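Local coordinates for protein ATP:cob(I)alamin adenosyltransferase, putative (Burkholderia thailandensis, PDB 2ZHZ) that probably transfers the adenosyl group of ATP to the cobalt of cobalamin to make adenosylcobalamin, working as a homotrimer of helix bundles, at residues 84-93 with 147-158; 107-118 with 166-177. All blocks are in the same frame, centred on the assembly; numbering follows the deposited sequence.

Interaction 1 of 2, residues 84-93 with 147-158. With ATP (adenosine-5'-triphosphate), chain H.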
loop_
_atom_site.group_PDB
_atom_site.type_symbol
_atom_site.label_atom_id
_atom_site.label_comp_id
_atom_site.label_asym_id
_atom_site.label_seq_id
_atom_site.Cartn_x
_atom_site.Cartn_y
_atom_site.Cartn_z
ATOM N N ILE B 84 19.071 14.225 -1.860
ATOM C CA ILE B 84 19.479 13.310 -0.795
ATOM C C ILE B 84 21.001 13.241 -0.735
ATOM O O ILE B 84 21.651 12.897 -1.718
ATOM C CB ILE B 84 18.906 11.897 -1.033
ATOM C CG1 ILE B 84 17.387 11.982 -1.201
ATOM C CG2 ILE B 84 19.266 10.980 0.128
ATOM C CD1 ILE B 84 16.671 12.675 -0.060
ATOM N N THR B 85 21.558 13.561 0.430
ATOM C CA THR B 85 23.007 13.575 0.632
ATOM C C THR B 85 23.471 12.622 1.733
ATOM O O THR B 85 22.666 11.922 2.347
ATOM C CB THR B 85 23.473 14.978 1.023
ATOM O OG1 THR B 85 22.936 15.312 2.310
ATOM C CG2 THR B 85 22.985 16.008 0.009
ATOM N N ASP B 86 24.777 12.605 1.986
ATOM C CA ASP B 86 25.326 11.751 3.033
ATOM C C ASP B 86 24.718 12.145 4.370
ATOM O O ASP B 86 24.549 11.311 5.258
ATOM C CB ASP B 86 26.849 11.885 3.117
ATOM C CG ASP B 86 27.564 11.141 2.009
ATOM O OD1 ASP B 86 26.939 10.271 1.369
ATOM O OD2 ASP B 86 28.764 11.416 1.788
ATOM N N ALA B 87 24.389 13.424 4.507
ATOM C CA ALA B 87 23.793 13.930 5.734
ATOM C C ALA B 87 22.501 13.176 6.035
ATOM O O ALA B 87 22.225 12.820 7.182
ATOM C CB ALA B 87 23.509 15.420 5.596
ATOM N N HIS B 88 21.705 12.944 4.996
ATOM C CA HIS B 88 20.443 12.228 5.141
ATOM C C HIS B 88 20.695 10.789 5.577
ATOM O O HIS B 88 20.039 10.283 6.482
ATOM C CB HIS B 88 19.677 12.233 3.815
ATOM C CG HIS B 88 19.189 13.587 3.407
ATOM N ND1 HIS B 88 18.073 14.174 3.962
ATOM C CD2 HIS B 88 19.674 14.475 2.508
ATOM C CE1 HIS B 88 17.891 15.366 3.422
ATOM N NE2 HIS B 88 18.849 15.572 2.537
ATOM N N LEU B 89 21.651 10.137 4.927
ATOM C CA LEU B 89 21.989 8.760 5.248
ATOM C C LEU B 89 22.599 8.649 6.644
ATOM O O LEU B 89 22.359 7.675 7.363
ATOM C CB LEU B 89 22.975 8.206 4.215
ATOM C CG LEU B 89 22.517 8.245 2.756
ATOM C CD1 LEU B 89 23.619 7.686 1.869
ATOM C CD2 LEU B 89 21.234 7.437 2.592
ATOM N N ALA B 90 23.395 9.645 7.023
ATOM C CA ALA B 90 24.034 9.643 8.332
ATOM C C ALA B 90 22.985 9.744 9.427
ATOM O O ALA B 90 23.090 9.078 10.459
ATOM C CB ALA B 90 25.018 10.807 8.442
ATOM N N ARG B 91 21.970 10.572 9.201
ATOM C CA ARG B 91 20.925 10.738 10.194
ATOM C C ARG B 91 20.138 9.446 10.406
ATOM O O ARG B 91 19.778 9.113 11.536
ATOM C CB ARG B 91 19.980 11.873 9.805
ATOM C CG ARG B 91 18.985 12.186 10.899
ATOM C CD ARG B 91 18.359 13.549 10.721
ATOM N NE ARG B 91 17.571 13.648 9.500
ATOM C CZ ARG B 91 16.747 14.654 9.237
ATOM N NH1 ARG B 91 16.614 15.640 10.116
ATOM N NH2 ARG B 91 16.049 14.672 8.108
ATOM N N LEU B 92 19.869 8.722 9.323
ATOM C CA LEU B 92 19.147 7.459 9.436
ATOM C C LEU B 92 20.020 6.467 10.197
ATOM O O LEU B 92 19.543 5.770 11.092
ATOM C CB LEU B 92 18.815 6.888 8.055
ATOM C CG LEU B 92 17.798 7.612 7.171
ATOM C CD1 LEU B 92 17.551 6.764 5.936
ATOM C CD2 LEU B 92 16.490 7.840 7.918
ATOM N N ASP B 93 21.300 6.405 9.837
ATOM C CA ASP B 93 22.232 5.500 10.505
ATOM C C ASP B 93 22.318 5.837 11.989
ATOM O O ASP B 93 22.503 4.954 12.825
ATOM C CB ASP B 93 23.632 5.596 9.890
ATOM C CG ASP B 93 23.729 4.915 8.540
ATOM O OD1 ASP B 93 22.816 4.140 8.196
ATOM O OD2 ASP B 93 24.732 5.147 7.832
ATOM N N ALA B 147 22.213 7.566 -3.739
ATOM C CA ALA B 147 21.641 8.032 -2.480
ATOM C C ALA B 147 20.184 7.622 -2.215
ATOM O O ALA B 147 19.870 7.114 -1.137
ATOM C CB ALA B 147 21.786 9.547 -2.376
ATOM N N PRO B 148 19.276 7.841 -3.183
ATOM C CA PRO B 148 17.867 7.469 -2.984
ATOM C C PRO B 148 17.713 6.011 -2.555
ATOM O O PRO B 148 16.995 5.695 -1.609
ATOM C CB PRO B 148 17.249 7.736 -4.354
ATOM C CG PRO B 148 18.059 8.906 -4.852
ATOM C CD PRO B 148 19.465 8.496 -4.492
ATOM N N ARG B 149 18.407 5.139 -3.277
ATOM C CA ARG B 149 18.423 3.701 -3.045
ATOM C C ARG B 149 18.971 3.396 -1.645
ATOM O O ARG B 149 18.397 2.609 -0.879
ATOM C CB ARG B 149 19.320 3.082 -4.118
ATOM C CG ARG B 149 19.413 1.596 -4.164
ATOM C CD ARG B 149 20.214 1.179 -5.394
ATOM N NE ARG B 149 21.631 1.533 -5.308
ATOM C CZ ARG B 149 22.333 2.060 -6.310
ATOM N NH1 ARG B 149 21.752 2.307 -7.475
ATOM N NH2 ARG B 149 23.623 2.322 -6.157
ATOM N N ARG B 150 20.093 4.024 -1.316
ATOM C CA ARG B 150 20.723 3.812 -0.019
ATOM C C ARG B 150 19.859 4.341 1.111
ATOM O O ARG B 150 19.865 3.792 2.215
ATOM C CB ARG B 150 22.091 4.494 0.018
ATOM C CG ARG B 150 23.045 4.006 -1.056
ATOM C CD ARG B 150 24.395 4.697 -0.931
ATOM N NE ARG B 150 25.148 4.220 0.228
ATOM C CZ ARG B 150 26.168 4.872 0.778
ATOM N NH1 ARG B 150 26.558 6.040 0.280
ATOM N NH2 ARG B 150 26.804 4.355 1.819
ATOM N N TYR B 151 19.109 5.404 0.833
ATOM C CA TYR B 151 18.247 6.001 1.842
ATOM C C TYR B 151 17.092 5.075 2.232
ATOM O O TYR B 151 16.879 4.810 3.414
ATOM C CB TYR B 151 17.681 7.334 1.348
ATOM C CG TYR B 151 16.831 8.032 2.383
ATOM C CD1 TYR B 151 17.383 8.982 3.246
ATOM C CD2 TYR B 151 15.483 7.708 2.535
ATOM C CE1 TYR B 151 16.610 9.588 4.236
ATOM C CE2 TYR B 151 14.707 8.302 3.517
ATOM C CZ TYR B 151 15.273 9.237 4.367
ATOM O OH TYR B 151 14.508 9.788 5.362
ATOM N N VAL B 152 16.342 4.589 1.246
ATOM C CA VAL B 152 15.222 3.707 1.554
ATOM C C VAL B 152 15.696 2.362 2.098
ATOM O O VAL B 152 14.964 1.684 2.821
ATOM C CB VAL B 152 14.303 3.491 0.323
ATOM C CG1 VAL B 152 13.566 4.785 0.005
ATOM C CG2 VAL B 152 15.116 3.033 -0.872
ATOM N N ASN B 153 16.922 1.978 1.755
ATOM C CA ASN B 153 17.482 0.723 2.248
ATOM C C ASN B 153 17.563 0.839 3.775
ATOM O O ASN B 153 17.148 -0.058 4.512
ATOM C CB ASN B 153 18.886 0.503 1.668
ATOM C CG ASN B 153 19.406 -0.902 1.910
ATOM O OD1 ASN B 153 20.612 -1.161 1.860
ATOM N ND2 ASN B 153 18.497 -1.819 2.160
ATOM N N ARG B 154 18.088 1.967 4.238
ATOM C CA ARG B 154 18.223 2.222 5.663
ATOM C C ARG B 154 16.880 2.471 6.336
ATOM O O ARG B 154 16.660 2.041 7.464
ATOM C CB ARG B 154 19.148 3.423 5.887
ATOM C CG ARG B 154 20.597 3.111 5.583
ATOM C CD ARG B 154 21.478 4.355 5.540
ATOM N NE ARG B 154 22.867 3.961 5.327
ATOM C CZ ARG B 154 23.301 3.322 4.247
ATOM N NH1 ARG B 154 22.459 3.016 3.268
ATOM N NH2 ARG B 154 24.568 2.945 4.158
ATOM N N LEU B 155 15.978 3.159 5.643
ATOM C CA LEU B 155 14.675 3.460 6.217
ATOM C C LEU B 155 13.847 2.222 6.573
ATOM O O LEU B 155 13.190 2.204 7.612
ATOM C CB LEU B 155 13.871 4.371 5.282
ATOM C CG LEU B 155 12.493 4.798 5.806
ATOM C CD1 LEU B 155 12.630 5.437 7.185
ATOM C CD2 LEU B 155 11.857 5.772 4.828
ATOM N N SER B 156 13.859 1.190 5.731
ATOM C CA SER B 156 13.069 0.003 6.057
ATOM C C SER B 156 13.643 -0.644 7.314
ATOM O O SER B 156 12.907 -1.180 8.141
ATOM C CB SER B 156 13.041 -1.000 4.890
ATOM O OG SER B 156 14.306 -1.572 4.629
ATOM N N ASP B 157 14.961 -0.574 7.460
ATOM C CA ASP B 157 15.636 -1.124 8.634
ATOM C C ASP B 157 15.162 -0.328 9.853
ATOM O O ASP B 157 14.762 -0.907 10.864
ATOM C CB ASP B 157 17.156 -0.992 8.457
ATOM C CG ASP B 157 17.957 -1.718 9.537
ATOM O OD1 ASP B 157 19.202 -1.659 9.466
ATOM O OD2 ASP B 157 17.365 -2.340 10.447
ATOM N N LEU B 158 15.186 1.000 9.749
ATOM C CA LEU B 158 14.759 1.859 10.854
ATOM C C LEU B 158 13.281 1.670 11.198
ATOM O O LEU B 158 12.891 1.747 12.364
ATOM C CB LEU B 158 15.025 3.334 10.523
ATOM C CG LEU B 158 14.600 4.339 11.600
ATOM C CD1 LEU B 158 15.295 3.999 12.918
ATOM C CD2 LEU B 158 14.960 5.755 11.157
HETATM P PG ATP H . 21.078 -4.582 3.885
HETATM O O1G ATP H . 21.600 -3.644 2.838
HETATM O O2G ATP H . 22.076 -4.864 4.970
HETATM O O3G ATP H . 19.796 -4.070 4.481
HETATM P PB ATP H . 19.703 -6.262 2.002
HETATM O O1B ATP H . 19.033 -4.972 1.627
HETATM O O2B ATP H . 20.373 -7.053 0.905
HETATM O O3B ATP H . 20.774 -6.015 3.195
HETATM P PA ATP H . 17.664 -6.893 3.992
HETATM O O1A ATP H . 17.069 -5.539 3.812
HETATM O O2A ATP H . 18.390 -7.228 5.271
HETATM O O3A ATP H . 18.643 -7.259 2.728
HETATM O "O5'" ATP H . 16.468 -7.948 3.783
HETATM C "C5'" ATP H . 16.618 -9.310 4.171
HETATM C "C4'" ATP H . 16.046 -10.238 3.105
HETATM O "O4'" ATP H . 14.892 -9.671 2.436
HETATM C "C3'" ATP H . 17.075 -10.596 2.036
HETATM O "O3'" ATP H . 17.421 -11.983 2.133
HETATM C "C2'" ATP H . 16.431 -10.219 0.709
HETATM O "O2'" ATP H . 16.311 -11.386 -0.117
HETATM C "C1'" ATP H . 15.067 -9.629 1.017
HETATM N N9 ATP H . 14.949 -8.196 0.563
HETATM C C8 ATP H . 15.919 -7.241 0.600
HETATM N N7 ATP H . 15.477 -6.054 0.124
HETATM C C5 ATP H . 14.193 -6.225 -0.234
HETATM C C6 ATP H . 13.110 -5.371 -0.814
HETATM N N6 ATP H . 13.340 -4.072 -1.104
HETATM N N1 ATP H . 11.880 -5.947 -1.040
HETATM C C2 ATP H . 11.624 -7.264 -0.752
HETATM N N3 ATP H . 12.569 -8.094 -0.219
HETATM C C4 ATP H . 13.844 -7.641 0.056
HETATM O O HOH W 1 25.953 3.064 6.617
#

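Interaction 2 of 2, residues 107-118 with 166-177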
loop_
_atom_site.group_PDB
_atom_site.type_symbol
_atom_site.label_atom_id
_atom_site.label_comp_id
_atom_site.label_asym_id
_atom_site.label_seq_id
_atom_site.Cartn_x
_atom_site.Cartn_y
_atom_site.Cartn_z
ATOM N N GLU B 107 16.392 -11.916 19.023
ATOM C CA GLU B 107 16.570 -13.354 19.196
ATOM C C GLU B 107 15.935 -14.188 18.087
ATOM O O GLU B 107 16.603 -14.576 17.127
ATOM C CB GLU B 107 16.003 -13.782 20.552
ATOM C CG GLU B 107 14.589 -13.282 20.819
ATOM C CD GLU B 107 14.045 -13.752 22.155
ATOM O OE1 GLU B 107 14.631 -13.389 23.198
ATOM O OE2 GLU B 107 13.032 -14.484 22.159
ATOM N N GLU B 108 14.643 -14.465 18.231
ATOM C CA GLU B 108 13.902 -15.258 17.257
ATOM C C GLU B 108 13.410 -14.352 16.140
ATOM O O GLU B 108 13.459 -13.127 16.260
ATOM C CB GLU B 108 12.683 -15.909 17.918
ATOM C CG GLU B 108 12.810 -16.148 19.417
ATOM C CD GLU B 108 13.943 -17.089 19.772
ATOM O OE1 GLU B 108 15.117 -16.725 19.545
ATOM O OE2 GLU B 108 13.656 -18.196 20.280
ATOM N N PHE B 109 12.944 -14.953 15.050
ATOM C CA PHE B 109 12.401 -14.169 13.949
ATOM C C PHE B 109 11.098 -13.615 14.492
ATOM O O PHE B 109 10.425 -14.278 15.279
ATOM C CB PHE B 109 12.076 -15.045 12.740
ATOM C CG PHE B 109 13.275 -15.573 12.020
ATOM C CD1 PHE B 109 13.627 -16.913 12.121
ATOM C CD2 PHE B 109 14.040 -14.737 11.216
ATOM C CE1 PHE B 109 14.722 -17.416 11.426
ATOM C CE2 PHE B 109 15.138 -15.228 10.516
ATOM C CZ PHE B 109 15.481 -16.571 10.621
ATOM N N ILE B 110 10.736 -12.406 14.091
ATOM C CA ILE B 110 9.486 -11.847 14.572
ATOM C C ILE B 110 8.506 -11.661 13.425
ATOM O O ILE B 110 8.897 -11.563 12.261
ATOM C CB ILE B 110 9.694 -10.497 15.288
ATOM C CG1 ILE B 110 10.165 -9.436 14.300
ATOM C CG2 ILE B 110 10.710 -10.657 16.409
ATOM C CD1 ILE B 110 10.314 -8.067 14.927
ATOM N N LEU B 111 7.227 -11.635 13.770
ATOM C CA LEU B 111 6.165 -11.451 12.793
ATOM C C LEU B 111 5.728 -9.993 12.860
ATOM O O LEU B 111 5.788 -9.368 13.921
ATOM C CB LEU B 111 4.983 -12.367 13.123
ATOM C CG LEU B 111 5.285 -13.867 13.139
ATOM C CD1 LEU B 111 4.044 -14.647 13.550
ATOM C CD2 LEU B 111 5.762 -14.298 11.763
ATOM N N PRO B 112 5.285 -9.428 11.727
ATOM C CA PRO B 112 4.850 -8.027 11.740
ATOM C C PRO B 112 3.535 -7.842 12.498
ATOM O O PRO B 112 2.516 -8.435 12.151
ATOM C CB PRO B 112 4.737 -7.687 10.255
ATOM C CG PRO B 112 4.350 -9.013 9.634
ATOM C CD PRO B 112 5.229 -9.999 10.367
ATOM N N GLY B 113 3.565 -7.021 13.542
ATOM C CA GLY B 113 2.363 -6.791 14.322
ATOM C C GLY B 113 2.656 -6.386 15.752
ATOM O O GLY B 113 3.789 -6.047 16.086
ATOM N N GLY B 114 1.631 -6.433 16.597
ATOM C CA GLY B 114 1.785 -6.051 17.992
ATOM C C GLY B 114 0.860 -4.892 18.292
ATOM O O GLY B 114 -0.319 -4.940 17.950
ATOM N N ALA B 115 1.377 -3.846 18.931
ATOM C CA ALA B 115 0.556 -2.679 19.223
ATOM C C ALA B 115 0.181 -2.080 17.869
ATOM O O ALA B 115 0.917 -2.251 16.896
ATOM C CB ALA B 115 1.346 -1.670 20.055
ATOM N N ARG B 116 -0.951 -1.389 17.794
ATOM C CA ARG B 116 -1.384 -0.800 16.528
ATOM C C ARG B 116 -0.295 0.041 15.865
ATOM O O ARG B 116 -0.123 -0.005 14.649
ATOM C CB ARG B 116 -2.640 0.050 16.729
ATOM C CG ARG B 116 -3.211 0.631 15.438
ATOM C CD ARG B 116 -4.605 1.185 15.687
ATOM N NE ARG B 116 -5.520 0.124 16.109
ATOM C CZ ARG B 116 -6.554 0.299 16.928
ATOM N NH1 ARG B 116 -6.813 1.500 17.427
ATOM N NH2 ARG B 116 -7.328 -0.731 17.250
ATOM N N GLY B 117 0.436 0.813 16.664
ATOM C CA GLY B 117 1.493 1.640 16.110
ATOM C C GLY B 117 2.620 0.815 15.508
ATOM O O GLY B 117 3.124 1.125 14.425
ATOM N N ALA B 118 3.027 -0.234 16.213
ATOM C CA ALA B 118 4.095 -1.103 15.727
ATOM C C ALA B 118 3.654 -1.821 14.455
ATOM O O ALA B 118 4.454 -2.038 13.541
ATOM C CB ALA B 118 4.468 -2.126 16.792
ATOM N N LEU B 166 8.108 0.767 19.393
ATOM C CA LEU B 166 6.698 1.035 19.662
ATOM C C LEU B 166 5.996 -0.064 20.454
ATOM O O LEU B 166 5.078 0.219 21.228
ATOM C CB LEU B 166 5.947 1.310 18.351
ATOM C CG LEU B 166 6.324 2.652 17.705
ATOM C CD1 LEU B 166 5.581 2.839 16.382
ATOM C CD2 LEU B 166 5.985 3.788 18.665
ATOM N N ASN B 167 6.401 -1.314 20.261
ATOM C CA ASN B 167 5.784 -2.392 21.023
ATOM C C ASN B 167 6.183 -2.242 22.493
ATOM O O ASN B 167 5.369 -2.454 23.393
ATOM C CB ASN B 167 6.213 -3.765 20.492
ATOM C CG ASN B 167 5.277 -4.285 19.407
ATOM O OD1 ASN B 167 4.061 -4.112 19.495
ATOM N ND2 ASN B 167 5.838 -4.941 18.393
ATOM N N ARG B 168 7.434 -1.858 22.725
ATOM C CA ARG B 168 7.946 -1.662 24.083
ATOM C C ARG B 168 7.207 -0.500 24.742
ATOM O O ARG B 168 6.764 -0.590 25.889
ATOM C CB ARG B 168 9.440 -1.333 24.043
ATOM C CG ARG B 168 10.273 -2.273 23.194
ATOM C CD ARG B 168 10.658 -3.536 23.936
ATOM N NE ARG B 168 11.610 -3.264 25.008
ATOM C CZ ARG B 168 12.272 -4.204 25.677
ATOM N NH1 ARG B 168 12.086 -5.486 25.382
ATOM N NH2 ARG B 168 13.121 -3.864 26.638
ATOM N N ALA B 169 7.082 0.594 23.997
ATOM C CA ALA B 169 6.417 1.797 24.480
ATOM C C ALA B 169 4.979 1.529 24.903
ATOM O O ALA B 169 4.470 2.164 25.827
ATOM C CB ALA B 169 6.449 2.874 23.403
ATOM N N ALA B 170 4.328 0.591 24.224
ATOM C CA ALA B 170 2.943 0.248 24.533
ATOM C C ALA B 170 2.871 -0.726 25.704
ATOM O O ALA B 170 1.786 -1.098 26.148
ATOM C CB ALA B 170 2.266 -0.353 23.309
ATOM N N GLY B 171 4.037 -1.133 26.197
ATOM C CA GLY B 171 4.089 -2.055 27.317
ATOM C C GLY B 171 3.989 -3.500 26.877
ATOM O O GLY B 171 3.722 -4.391 27.687
ATOM N N GLY B 172 4.206 -3.736 25.587
ATOM C CA GLY B 172 4.129 -5.086 25.067
ATOM C C GLY B 172 5.467 -5.588 24.569
ATOM O O GLY B 172 6.523 -5.132 25.011
ATOM N N ALA B 173 5.422 -6.533 23.639
ATOM C CA ALA B 173 6.634 -7.104 23.074
ATOM C C ALA B 173 6.397 -7.453 21.610
ATOM O O ALA B 173 5.287 -7.304 21.100
ATOM C CB ALA B 173 7.038 -8.350 23.855
ATOM N N ASP B 174 7.442 -7.919 20.938
ATOM C CA ASP B 174 7.328 -8.289 19.535
ATOM C C ASP B 174 6.677 -9.660 19.392
ATOM O O ASP B 174 6.826 -10.528 20.259
ATOM C CB ASP B 174 8.708 -8.304 18.876
ATOM C CG ASP B 174 9.400 -6.957 18.946
ATOM O OD1 ASP B 174 8.787 -5.957 18.522
ATOM O OD2 ASP B 174 10.553 -6.903 19.422
ATOM N N VAL B 175 5.942 -9.840 18.300
ATOM C CA VAL B 175 5.276 -11.104 18.017
ATOM C C VAL B 175 6.327 -12.027 17.415
ATOM O O VAL B 175 6.925 -11.704 16.390
ATOM C CB VAL B 175 4.129 -10.909 17.006
ATOM C CG1 VAL B 175 3.381 -12.216 16.807
ATOM C CG2 VAL B 175 3.190 -9.821 17.498
ATOM N N LEU B 176 6.550 -13.173 18.051
ATOM C CA LEU B 176 7.562 -14.108 17.579
ATOM C C LEU B 176 7.040 -15.219 16.669
ATOM O O LEU B 176 5.918 -15.698 16.826
ATOM C CB LEU B 176 8.283 -14.732 18.776
ATOM C CG LEU B 176 8.864 -13.749 19.795
ATOM C CD1 LEU B 176 9.477 -14.520 20.951
ATOM C CD2 LEU B 176 9.907 -12.860 19.129
ATOM N N TRP B 177 7.875 -15.617 15.715
ATOM C CA TRP B 177 7.531 -16.683 14.785
ATOM C C TRP B 177 7.755 -18.012 15.501
ATOM O O TRP B 177 8.615 -18.114 16.372
ATOM C CB TRP B 177 8.421 -16.599 13.545
ATOM C CG TRP B 177 8.235 -17.735 12.592
ATOM C CD1 TRP B 177 7.089 -18.076 11.933
ATOM C CD2 TRP B 177 9.230 -18.682 12.188
ATOM N NE1 TRP B 177 7.308 -19.178 11.141
ATOM C CE2 TRP B 177 8.614 -19.570 11.278
ATOM C CE3 TRP B 177 10.583 -18.869 12.506
ATOM C CZ2 TRP B 177 9.306 -20.632 10.682
ATOM C CZ3 TRP B 177 11.272 -19.927 11.912
ATOM C CH2 TRP B 177 10.630 -20.793 11.010
HETATM O O HOH W 2 5.966 -7.896 16.156
#

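Interaction 1 of 2, residues 84-93 with 147-158
L92 and L89 of helix 86-101 fit as knobs into holes of helix 147-169. The two helices run nearly parallel in the subunit's helix bundle. The axes of 86-93 and 147-158 approach to 9.6 Å at 14°. L92 sits among Y151, R154, L155 and L158. Its CD1 lies over one face of the Y151 ring, 3.5 Å from the centroid, a CH-pi contact. The Y151 side chain crosses it at about a right angle. CG of Y151 is anti to the backbone N (chi1 -177°), which swings the ring toward helix 86-101. L89 sits among A147, R150, Y151 and R154. Its CD2 presses on the Y151 backbone, 3.4 Å from CA, while CD1 covers a face of the R150 guanidinium. I84 CG2 meets A147 CB at 3.8 Å.

R154 NE makes a salt bridge to D93 through two weak bonds. The one to OD1 is short (2.9 Å) but bent, the one to OD2 longer (3.3 Å) but straighter. One water joins R154 NH2 to D93 OD2.

Farther out, the Y151 hydroxyl is hydrogen-bonded to D68 of helix 56-77. D86 and R150 both have S6 of the second subunit as polar partner. R154 has a second salt bridge, to D14 of that subunit. N153, of the ATP pocket and magnesium site, lies on the ATP side of the helix. R154 NH1 binds R150 O at 2.9 Å from above its carbonyl plane.

Interaction 2 of 2, residues 107-118 with 166-177
W177, V175 and L111 carry much of this contact, in which a short, weakly bonded antiparallel strand pair ties the C-terminal tail to the segment leading into helix 116-141. W177 N donates to F109 O at 2.9 Å, almost straight at 174°. The W177 side chain runs beside that of F109 and points the same way. The two rings meet obliquely, planes 72° apart, with F109 CD1 3.6 Å from W177 CE3. L111 CD2 packs against W177 CB at 3.9 Å.

L111 N donates to V175 O. L111 CB meets V175 CG1, the two side chains crossing at about a right angle. The two valine methyls divide the work. CG1 is anti to the backbone N (chi1 -176°) and meets L111, while CG2 packs over the backbone of G113 and G114. I110 and L176 form the non-hydrogen-bonded pair. Their side chains diverge at the start, yet I110 CG2 touches L176 CD2 at 3.6 Å. A water accepts from V175 N and donates to L111 O and G113 O, carrying the link past the end of the strand pair.

N167, in the last turn of helix 147-169, grips the backbone at G113 and A115. Its ND2 donates to G113 O in the carbonyl plane and also to D174 OD1. Its OD1 accepts from A115 N at 2.8 Å. Together the three bonds fix the rotation of the amide, and A118 CB lies against it. G114 CA lies 3.3 Å from N167 OD1, leaving little room there.

A Schellman motif at G171 ends helix 147-169. A115 is the N-cap of helix 116-141, and its CB meets A170 CB. D174 has a salt bridge to R164 of helix 147-169. F70 of the second subunit meets the rings of both F109 and W177, so the strand pair lies at the subunit interface beside the two helix ends.

Helix 147-169 runs through both contacts: interaction 1 uses its first half, and interaction 2 uses its last turn and the tail beyond it. Their centres are 24 Å apart, with nearest atoms about 8 Å apart, so they do not touch. The segments alternate along the chain: 84-93, 107-118, 147-158, 166-177. Helix 86-101 is followed by strand 110-111, then helix 116-141 leads to helix 147-169. Interaction 1 joins helices in the buried body of the bundle. Interaction 2 ties the C-terminal tail to the start of helix 116-141 at one end of the bundle. Both reach the second subunit, whose residues also help bind ATP, as expected for a trimer with shared active sites.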